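Local coordinates for hydrolase, isochorismatase family (Pseudomonas putida, PDB 4L07), which probably hydrolyses the amide group of maleamate to maleate and ammonia, acting as a maleamate amidase of the isochorismatase family, at residues 22-27 with 63-68; 72-77 with 91-96; 137-142 with 160-165. All coordinates share one frame; numbering follows the deposited sequence.

Followed from the N terminus, the chain closes three contacts in series; none nests in or crosses another. Contact 1 pairs strand 22-27 with strand 65-70 after the chain has passed through helix 45-60. Contact 2 follows at once in sequence but lies about 24 Å away, centre to centre, where the loop 72-77 meets the loop 91-96 beyond helix 82-85, against a second subunit. Contact 3 then closes the beta-alpha-beta unit of strand 138-144, helix 146-159 and strand 163-172. Contacts 1 and 3 have centres about 10 Å apart and share one parallel sheet, since strands 22-27 and 138-144 are neighbours in it. Contact 2 stays about 15 Å, nearest atoms, from contact 3.

Contact 1: residues 22-27 with 63-68; sequences PAIIVV and FPVIFT
Phe67 turns CG anti to its carbonyl carbon (chi1 -67°) and Val26 sets CG1 anti to its backbone N (chi1 -174°), which leaves Val26 CG2 beside that N and lays the two side chains alongside each other, pointing the same way. Val26 CB reaches Phe67 CD2 at 3.6 Å, while Val26 CG2 stands over the ring face, offset toward the rim and 4.2 Å from the centroid, as a CH-pi contact. On the same face of the sheet Ile24 CG1 meets Val65 CG2 at 4.1 Å, and helix 45-60 packs here through Ile54, Cys55 and Ala58. A second CH-pi contact lies at the start of the pair: Pro22 CD sits over the centre of the Phe63 ring, 3.9 Å from its centroid.

Between the backbones the bonds Ile24 N to Pro64 O, Ile66 N to Ile24 O, Val26 N to Ile66 O and Thr68 N to Val26 O are each 2.9 Å. A water donates to both Val26 O and Thr68 O, giving Val26 O a second donor. The alternating bonds, an axis separation of 4.8 Å and an angle of 16° identify neighbouring parallel strands in the central sheet of the alpha/beta isochorismatase fold.

Contact 2: residues 72-77 with 91-96; sequences YHPGEI and ALLYGS
A single backbone bridge between Tyr72 and Leu93, backed by an offset stack of His73 on Tyr94, joins two loops at the interface with a second subunit. Tyr72 N donates to Leu92 O at 2.8 Å. In return Tyr94 N reaches Tyr72 O at 3.1 Å, but from 38° above that carbonyl's plane. Leu93 opens a type II turn that ends at Ser96, whose N and OG both bond to Leu93 O. Leu93 CD2 reaches across to Tyr72 O at 3.6 Å and also touches Ile77 CD1.

Tyr94 CG lies beside its own backbone N (chi1 -76°), which brings the ring close to the Tyr72-His73 peptide: Tyr94 CD1 is 3.2 Å from Tyr72 C. The His73 and Tyr94 planes differ by 10° and their centroids are 3.8 Å apart, with Tyr94 CE1 over the middle of the imidazole, 3.2 Å above its plane.

Glu76 OE2 accepts a bond from His73 N at 3.0 Å, on the anti side and somewhat out of the carboxylate plane, and forms a salt bridge with Lys117, whose NZ is also hydrogen-bonded to Tyr94 OH. At Tyr94, an alanine would take away the ring and its hydroxyl, and His73 would probably lose the flat surface it stacks on while Lys117 NZ lost a hydrogen-bond partner. Val113 of the second subunit packs on His73. One ammonium thus ties both loops together, and its charge is likely to be balanced by the carboxylate and to polarise the phenol.

Contact 3: residues 137-142 with 160-165; sequences DTVVVT and SGFKVL
The Phe162 ring has Asp137 CA at its edge, near the ring plane, while Val139 CG1 approaches it obliquely and touches Phe162 CB at 4.3 Å. Ala132 of the third subunit also packs on this phenylalanine. The second flat group, the Asp137 carboxylate, is met from above: Thr138 OG1 donates to Asp137 OD1 at 2.9 Å, 51° out of the carboxylate plane. His21 N bonds to the same oxygen and Val20 N to OD2, so three donors fix the orientation of this buried acid.

Beyond these groups the two chains run as parallel strands. Lys163 N donates to Asp137 O at 3.0 Å, Val139 N to Lys163 O at 2.8 Å, then Leu165 N to Val139 O and Val141 N to Leu165 O; Val139 therefore uses both its N and its O on the facing strand. Val139 holds CG1 anti to its carbonyl carbon (chi1 -63°), which leaves CG2 between the backbone N and the carbonyl carbon; there Val139 CG2 lies 3.5 Å from Lys163 O and 3.8 Å from Val164 CG2. On the other face Thr138 CG2 crosses Leu165 CD1 at 4.1 Å. Lys163 runs its CB, CG and CD past Asp137 O, then bends at its last torsion, where NZ is hydrogen-bonded to Ser17 O and forms a salt bridge with Glu84 of the fourth subunit.

The strand axes approach to 4.7 Å at 30° to each other, neighbouring parallel strands joined as a beta-alpha-beta unit. Helix 146-159, which ends in a Schellman motif at Gly161, makes the crossover and covers Val139, Val141 and Val164. Helix 196-207 lies on the face of Thr138, Val140 and Leu165, and strand 22-27 flanks strand 138-144 as its other neighbour.

Contact 1: residues 22-27 with 63-68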
# COMPACT_ATOMS: atom_id res chain seq x y z
N PRO A 22 -21.92 -7.67 -1.31
CA PRO A 22 -21.87 -6.29 -0.85
C PRO A 22 -21.22 -6.12 0.51
O PRO A 22 -21.29 -7.02 1.35
CB PRO A 22 -23.35 -5.89 -0.75
CG PRO A 22 -24.13 -7.01 -1.37
CD PRO A 22 -23.28 -8.23 -1.20
N ALA A 23 -20.62 -4.95 0.72
CA ALA A 23 -20.15 -4.52 2.03
C ALA A 23 -20.41 -3.03 2.18
O ALA A 23 -20.38 -2.27 1.19
CB ALA A 23 -18.67 -4.83 2.21
N ILE A 24 -20.69 -2.61 3.41
CA ILE A 24 -20.98 -1.21 3.71
C ILE A 24 -19.77 -0.60 4.41
O ILE A 24 -19.28 -1.15 5.41
CB ILE A 24 -22.23 -1.07 4.62
CG1 ILE A 24 -23.37 -2.03 4.20
CG2 ILE A 24 -22.68 0.39 4.75
CD1 ILE A 24 -23.91 -1.88 2.78
N ILE A 25 -19.28 0.52 3.90
CA ILE A 25 -18.21 1.27 4.55
C ILE A 25 -18.79 2.59 5.05
O ILE A 25 -19.28 3.39 4.26
CB ILE A 25 -17.02 1.54 3.61
CG1 ILE A 25 -16.56 0.25 2.93
CG2 ILE A 25 -15.89 2.24 4.37
CD1 ILE A 25 -15.68 0.47 1.71
N VAL A 26 -18.73 2.80 6.36
CA VAL A 26 -19.22 4.04 6.97
C VAL A 26 -18.02 4.89 7.36
O VAL A 26 -17.33 4.62 8.34
CB VAL A 26 -20.11 3.74 8.20
CG1 VAL A 26 -20.73 5.03 8.75
CG2 VAL A 26 -21.19 2.75 7.83
N VAL A 27 -17.77 5.93 6.56
CA VAL A 27 -16.56 6.73 6.69
C VAL A 27 -16.70 7.88 7.69
O VAL A 27 -17.41 8.86 7.43
CB VAL A 27 -16.12 7.31 5.32
CG1 VAL A 27 -14.82 8.09 5.46
CG2 VAL A 27 -15.98 6.20 4.30
N PHE A 63 -23.89 -9.31 5.51
CA PHE A 63 -22.91 -8.64 4.67
C PHE A 63 -22.02 -7.80 5.58
O PHE A 63 -22.52 -7.24 6.57
CB PHE A 63 -23.59 -7.73 3.64
CG PHE A 63 -24.57 -8.43 2.74
CD1 PHE A 63 -24.32 -9.73 2.29
CD2 PHE A 63 -25.72 -7.78 2.31
CE1 PHE A 63 -25.23 -10.37 1.45
CE2 PHE A 63 -26.62 -8.42 1.47
CZ PHE A 63 -26.37 -9.71 1.04
N PRO A 64 -20.72 -7.70 5.26
CA PRO A 64 -19.83 -6.92 6.12
C PRO A 64 -20.24 -5.45 6.27
O PRO A 64 -20.63 -4.81 5.29
CB PRO A 64 -18.47 -7.03 5.41
CG PRO A 64 -18.55 -8.34 4.71
CD PRO A 64 -19.97 -8.45 4.23
N VAL A 65 -20.18 -4.96 7.50
CA VAL A 65 -20.43 -3.54 7.81
C VAL A 65 -19.21 -3.05 8.58
O VAL A 65 -18.94 -3.54 9.67
CB VAL A 65 -21.70 -3.34 8.66
CG1 VAL A 65 -21.80 -1.90 9.17
CG2 VAL A 65 -22.95 -3.73 7.88
N ILE A 66 -18.48 -2.10 8.01
CA ILE A 66 -17.23 -1.62 8.60
C ILE A 66 -17.24 -0.09 8.76
O ILE A 66 -17.51 0.64 7.80
CB ILE A 66 -16.00 -2.05 7.75
CG1 ILE A 66 -15.94 -3.57 7.63
CG2 ILE A 66 -14.71 -1.52 8.36
CD1 ILE A 66 -15.04 -4.07 6.52
N PHE A 67 -16.97 0.37 9.99
CA PHE A 67 -16.88 1.80 10.30
C PHE A 67 -15.43 2.25 10.34
O PHE A 67 -14.56 1.49 10.77
CB PHE A 67 -17.51 2.08 11.67
CG PHE A 67 -18.99 1.85 11.73
CD1 PHE A 67 -19.52 0.57 11.86
CD2 PHE A 67 -19.87 2.93 11.69
CE1 PHE A 67 -20.89 0.36 11.91
CE2 PHE A 67 -21.24 2.74 11.75
CZ PHE A 67 -21.75 1.45 11.86
N THR A 68 -15.18 3.48 9.91
CA THR A 68 -13.84 4.07 10.01
C THR A 68 -13.84 5.29 10.92
O THR A 68 -14.87 5.95 11.09
CB THR A 68 -13.26 4.44 8.63
OG1 THR A 68 -13.83 5.67 8.17
CG2 THR A 68 -13.54 3.35 7.60
O HOH W 1 -17.69 5.87 10.93

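Contact 2: residues 72-77 with 91-96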
# COMPACT_ATOMS: atom_id res chain seq x y z
N TYR A 72 -5.51 9.88 16.39
CA TYR A 72 -4.05 10.04 16.54
C TYR A 72 -3.55 9.88 17.96
O TYR A 72 -4.21 10.30 18.92
CB TYR A 72 -3.59 11.41 16.06
CG TYR A 72 -4.01 11.72 14.66
CD1 TYR A 72 -3.38 11.11 13.58
CD2 TYR A 72 -5.06 12.61 14.41
CE1 TYR A 72 -3.78 11.38 12.28
CE2 TYR A 72 -5.46 12.88 13.12
CZ TYR A 72 -4.81 12.27 12.06
OH TYR A 72 -5.21 12.53 10.77
N HIS A 73 -2.35 9.31 18.09
CA HIS A 73 -1.58 9.45 19.30
C HIS A 73 -0.87 10.77 19.23
O HIS A 73 -0.50 11.20 18.13
CB HIS A 73 -0.56 8.32 19.43
CG HIS A 73 -1.19 6.95 19.50
ND1 HIS A 73 -1.90 6.54 20.57
CD2 HIS A 73 -1.18 5.89 18.59
CE1 HIS A 73 -2.33 5.28 20.35
NE2 HIS A 73 -1.89 4.89 19.14
N PRO A 74 -0.67 11.44 20.38
CA PRO A 74 -0.01 12.75 20.40
C PRO A 74 1.31 12.81 19.62
O PRO A 74 1.57 13.78 18.91
CB PRO A 74 0.24 12.99 21.89
CG PRO A 74 -0.88 12.26 22.55
CD PRO A 74 -1.12 11.03 21.72
N GLY A 75 2.12 11.76 19.73
CA GLY A 75 3.43 11.71 19.06
C GLY A 75 3.35 11.65 17.54
O GLY A 75 4.32 11.96 16.86
N GLU A 76 2.20 11.25 17.01
CA GLU A 76 2.00 11.16 15.55
C GLU A 76 1.77 12.53 14.91
O GLU A 76 2.08 12.72 13.73
CB GLU A 76 0.84 10.23 15.21
CG GLU A 76 1.13 8.76 15.44
CD GLU A 76 -0.07 7.87 15.14
OE1 GLU A 76 0.11 6.84 14.47
OE2 GLU A 76 -1.20 8.20 15.57
N ILE A 77 1.20 13.46 15.68
CA ILE A 77 0.80 14.78 15.15
C ILE A 77 1.93 15.50 14.37
O ILE A 77 1.72 15.88 13.21
CB ILE A 77 0.19 15.70 16.25
CG1 ILE A 77 -0.94 14.99 17.02
CG2 ILE A 77 -0.28 17.02 15.66
CD1 ILE A 77 -2.22 14.75 16.25
N ALA A 91 -7.14 17.48 16.74
CA ALA A 91 -8.03 17.33 17.90
C ALA A 91 -8.56 15.90 18.07
O ALA A 91 -9.08 15.55 19.14
CB ALA A 91 -9.19 18.33 17.80
N LEU A 92 -8.41 15.08 17.03
CA LEU A 92 -8.95 13.72 17.01
C LEU A 92 -8.00 12.73 17.67
O LEU A 92 -7.36 11.91 17.01
CB LEU A 92 -9.28 13.31 15.56
CG LEU A 92 -10.36 14.09 14.77
CD1 LEU A 92 -11.74 13.96 15.39
CD2 LEU A 92 -10.06 15.56 14.58
N LEU A 93 -7.92 12.80 19.00
CA LEU A 93 -6.95 12.02 19.78
C LEU A 93 -7.58 10.76 20.36
O LEU A 93 -8.75 10.79 20.75
CB LEU A 93 -6.36 12.87 20.91
CG LEU A 93 -5.51 14.10 20.56
CD1 LEU A 93 -5.31 14.98 21.79
CD2 LEU A 93 -4.18 13.71 19.95
N TYR A 94 -6.82 9.67 20.40
CA TYR A 94 -7.28 8.43 21.05
C TYR A 94 -7.78 8.77 22.45
O TYR A 94 -7.21 9.64 23.12
CB TYR A 94 -6.15 7.40 21.17
CG TYR A 94 -5.77 6.65 19.91
CD1 TYR A 94 -4.82 7.16 19.05
CD2 TYR A 94 -6.34 5.41 19.60
CE1 TYR A 94 -4.44 6.48 17.90
CE2 TYR A 94 -5.97 4.72 18.44
CZ TYR A 94 -5.02 5.26 17.60
OH TYR A 94 -4.62 4.60 16.44
N GLY A 95 -8.84 8.10 22.88
CA GLY A 95 -9.40 8.32 24.22
C GLY A 95 -10.30 9.54 24.35
O GLY A 95 -10.87 9.77 25.42
N SER A 96 -10.43 10.32 23.28
CA SER A 96 -11.35 11.47 23.29
C SER A 96 -12.71 11.09 22.73
O SER A 96 -12.85 10.10 22.00
CB SER A 96 -10.76 12.67 22.53
OG SER A 96 -10.85 12.49 21.12

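Contact 3: residues 137-142 with 160-165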
# COMPACT_ATOMS: atom_id res chain seq x y z
N ASP A 137 -17.22 -7.86 -3.46
CA ASP A 137 -17.05 -7.38 -4.84
C ASP A 137 -17.63 -5.98 -5.08
O ASP A 137 -17.28 -5.32 -6.07
CB ASP A 137 -17.60 -8.38 -5.87
CG ASP A 137 -19.08 -8.71 -5.67
OD1 ASP A 137 -19.83 -7.93 -5.04
OD2 ASP A 137 -19.51 -9.77 -6.17
N THR A 138 -18.50 -5.53 -4.18
CA THR A 138 -19.21 -4.26 -4.32
C THR A 138 -19.28 -3.58 -2.96
O THR A 138 -19.71 -4.19 -1.98
CB THR A 138 -20.64 -4.47 -4.87
OG1 THR A 138 -20.59 -5.32 -6.02
CG2 THR A 138 -21.28 -3.13 -5.25
N VAL A 139 -18.86 -2.32 -2.91
CA VAL A 139 -18.91 -1.56 -1.66
C VAL A 139 -19.90 -0.40 -1.77
O VAL A 139 -20.03 0.22 -2.84
CB VAL A 139 -17.52 -1.05 -1.18
CG1 VAL A 139 -16.61 -2.24 -0.86
CG2 VAL A 139 -16.87 -0.13 -2.21
N VAL A 140 -20.61 -0.15 -0.68
CA VAL A 140 -21.45 1.04 -0.58
C VAL A 140 -20.76 1.99 0.40
O VAL A 140 -20.48 1.63 1.56
CB VAL A 140 -22.91 0.74 -0.16
CG1 VAL A 140 -23.44 -0.52 -0.83
CG2 VAL A 140 -23.05 0.66 1.33
N VAL A 141 -20.45 3.19 -0.08
CA VAL A 141 -19.71 4.15 0.72
C VAL A 141 -20.64 5.26 1.21
O VAL A 141 -21.39 5.84 0.43
CB VAL A 141 -18.51 4.74 -0.06
CG1 VAL A 141 -17.68 5.65 0.85
CG2 VAL A 141 -17.62 3.63 -0.61
N THR A 142 -20.57 5.52 2.51
CA THR A 142 -21.34 6.56 3.19
C THR A 142 -20.40 7.30 4.14
O THR A 142 -19.28 6.85 4.37
CB THR A 142 -22.48 5.94 4.04
OG1 THR A 142 -21.92 5.19 5.14
CG2 THR A 142 -23.36 5.01 3.21
N SER A 160 -8.77 -0.34 -5.79
CA SER A 160 -8.43 -1.58 -5.09
C SER A 160 -9.09 -2.83 -5.69
O SER A 160 -8.80 -3.95 -5.27
CB SER A 160 -8.76 -1.45 -3.61
OG SER A 160 -8.01 -0.39 -3.01
N GLY A 161 -9.96 -2.64 -6.68
CA GLY A 161 -10.64 -3.76 -7.32
C GLY A 161 -12.09 -3.99 -6.92
O GLY A 161 -12.65 -5.05 -7.22
N PHE A 162 -12.72 -3.01 -6.28
CA PHE A 162 -14.13 -3.13 -5.88
C PHE A 162 -15.02 -2.16 -6.64
O PHE A 162 -14.64 -1.02 -6.90
CB PHE A 162 -14.30 -2.92 -4.37
CG PHE A 162 -13.35 -3.75 -3.55
CD1 PHE A 162 -13.62 -5.09 -3.32
CD2 PHE A 162 -12.19 -3.19 -3.03
CE1 PHE A 162 -12.74 -5.87 -2.57
CE2 PHE A 162 -11.30 -3.96 -2.30
CZ PHE A 162 -11.58 -5.31 -2.07
N LYS A 163 -16.21 -2.63 -7.01
CA LYS A 163 -17.24 -1.77 -7.59
C LYS A 163 -17.81 -0.90 -6.48
O LYS A 163 -17.92 -1.35 -5.33
CB LYS A 163 -18.32 -2.62 -8.25
CG LYS A 163 -17.82 -3.34 -9.49
CD LYS A 163 -18.59 -4.63 -9.75
CE LYS A 163 -18.17 -5.26 -11.07
NZ LYS A 163 -18.79 -4.57 -12.23
N VAL A 164 -18.17 0.33 -6.82
CA VAL A 164 -18.54 1.32 -5.81
C VAL A 164 -19.90 1.96 -6.05
O VAL A 164 -20.19 2.45 -7.15
CB VAL A 164 -17.48 2.44 -5.70
CG1 VAL A 164 -17.87 3.46 -4.65
CG2 VAL A 164 -16.12 1.86 -5.36
N LEU A 165 -20.71 1.96 -5.00
CA LEU A 165 -21.98 2.68 -4.98
C LEU A 165 -21.97 3.72 -3.87
O LEU A 165 -21.53 3.45 -2.75
CB LEU A 165 -23.13 1.69 -4.75
CG LEU A 165 -23.21 0.45 -5.65
CD1 LEU A 165 -24.34 -0.47 -5.21
CD2 LEU A 165 -23.39 0.84 -7.12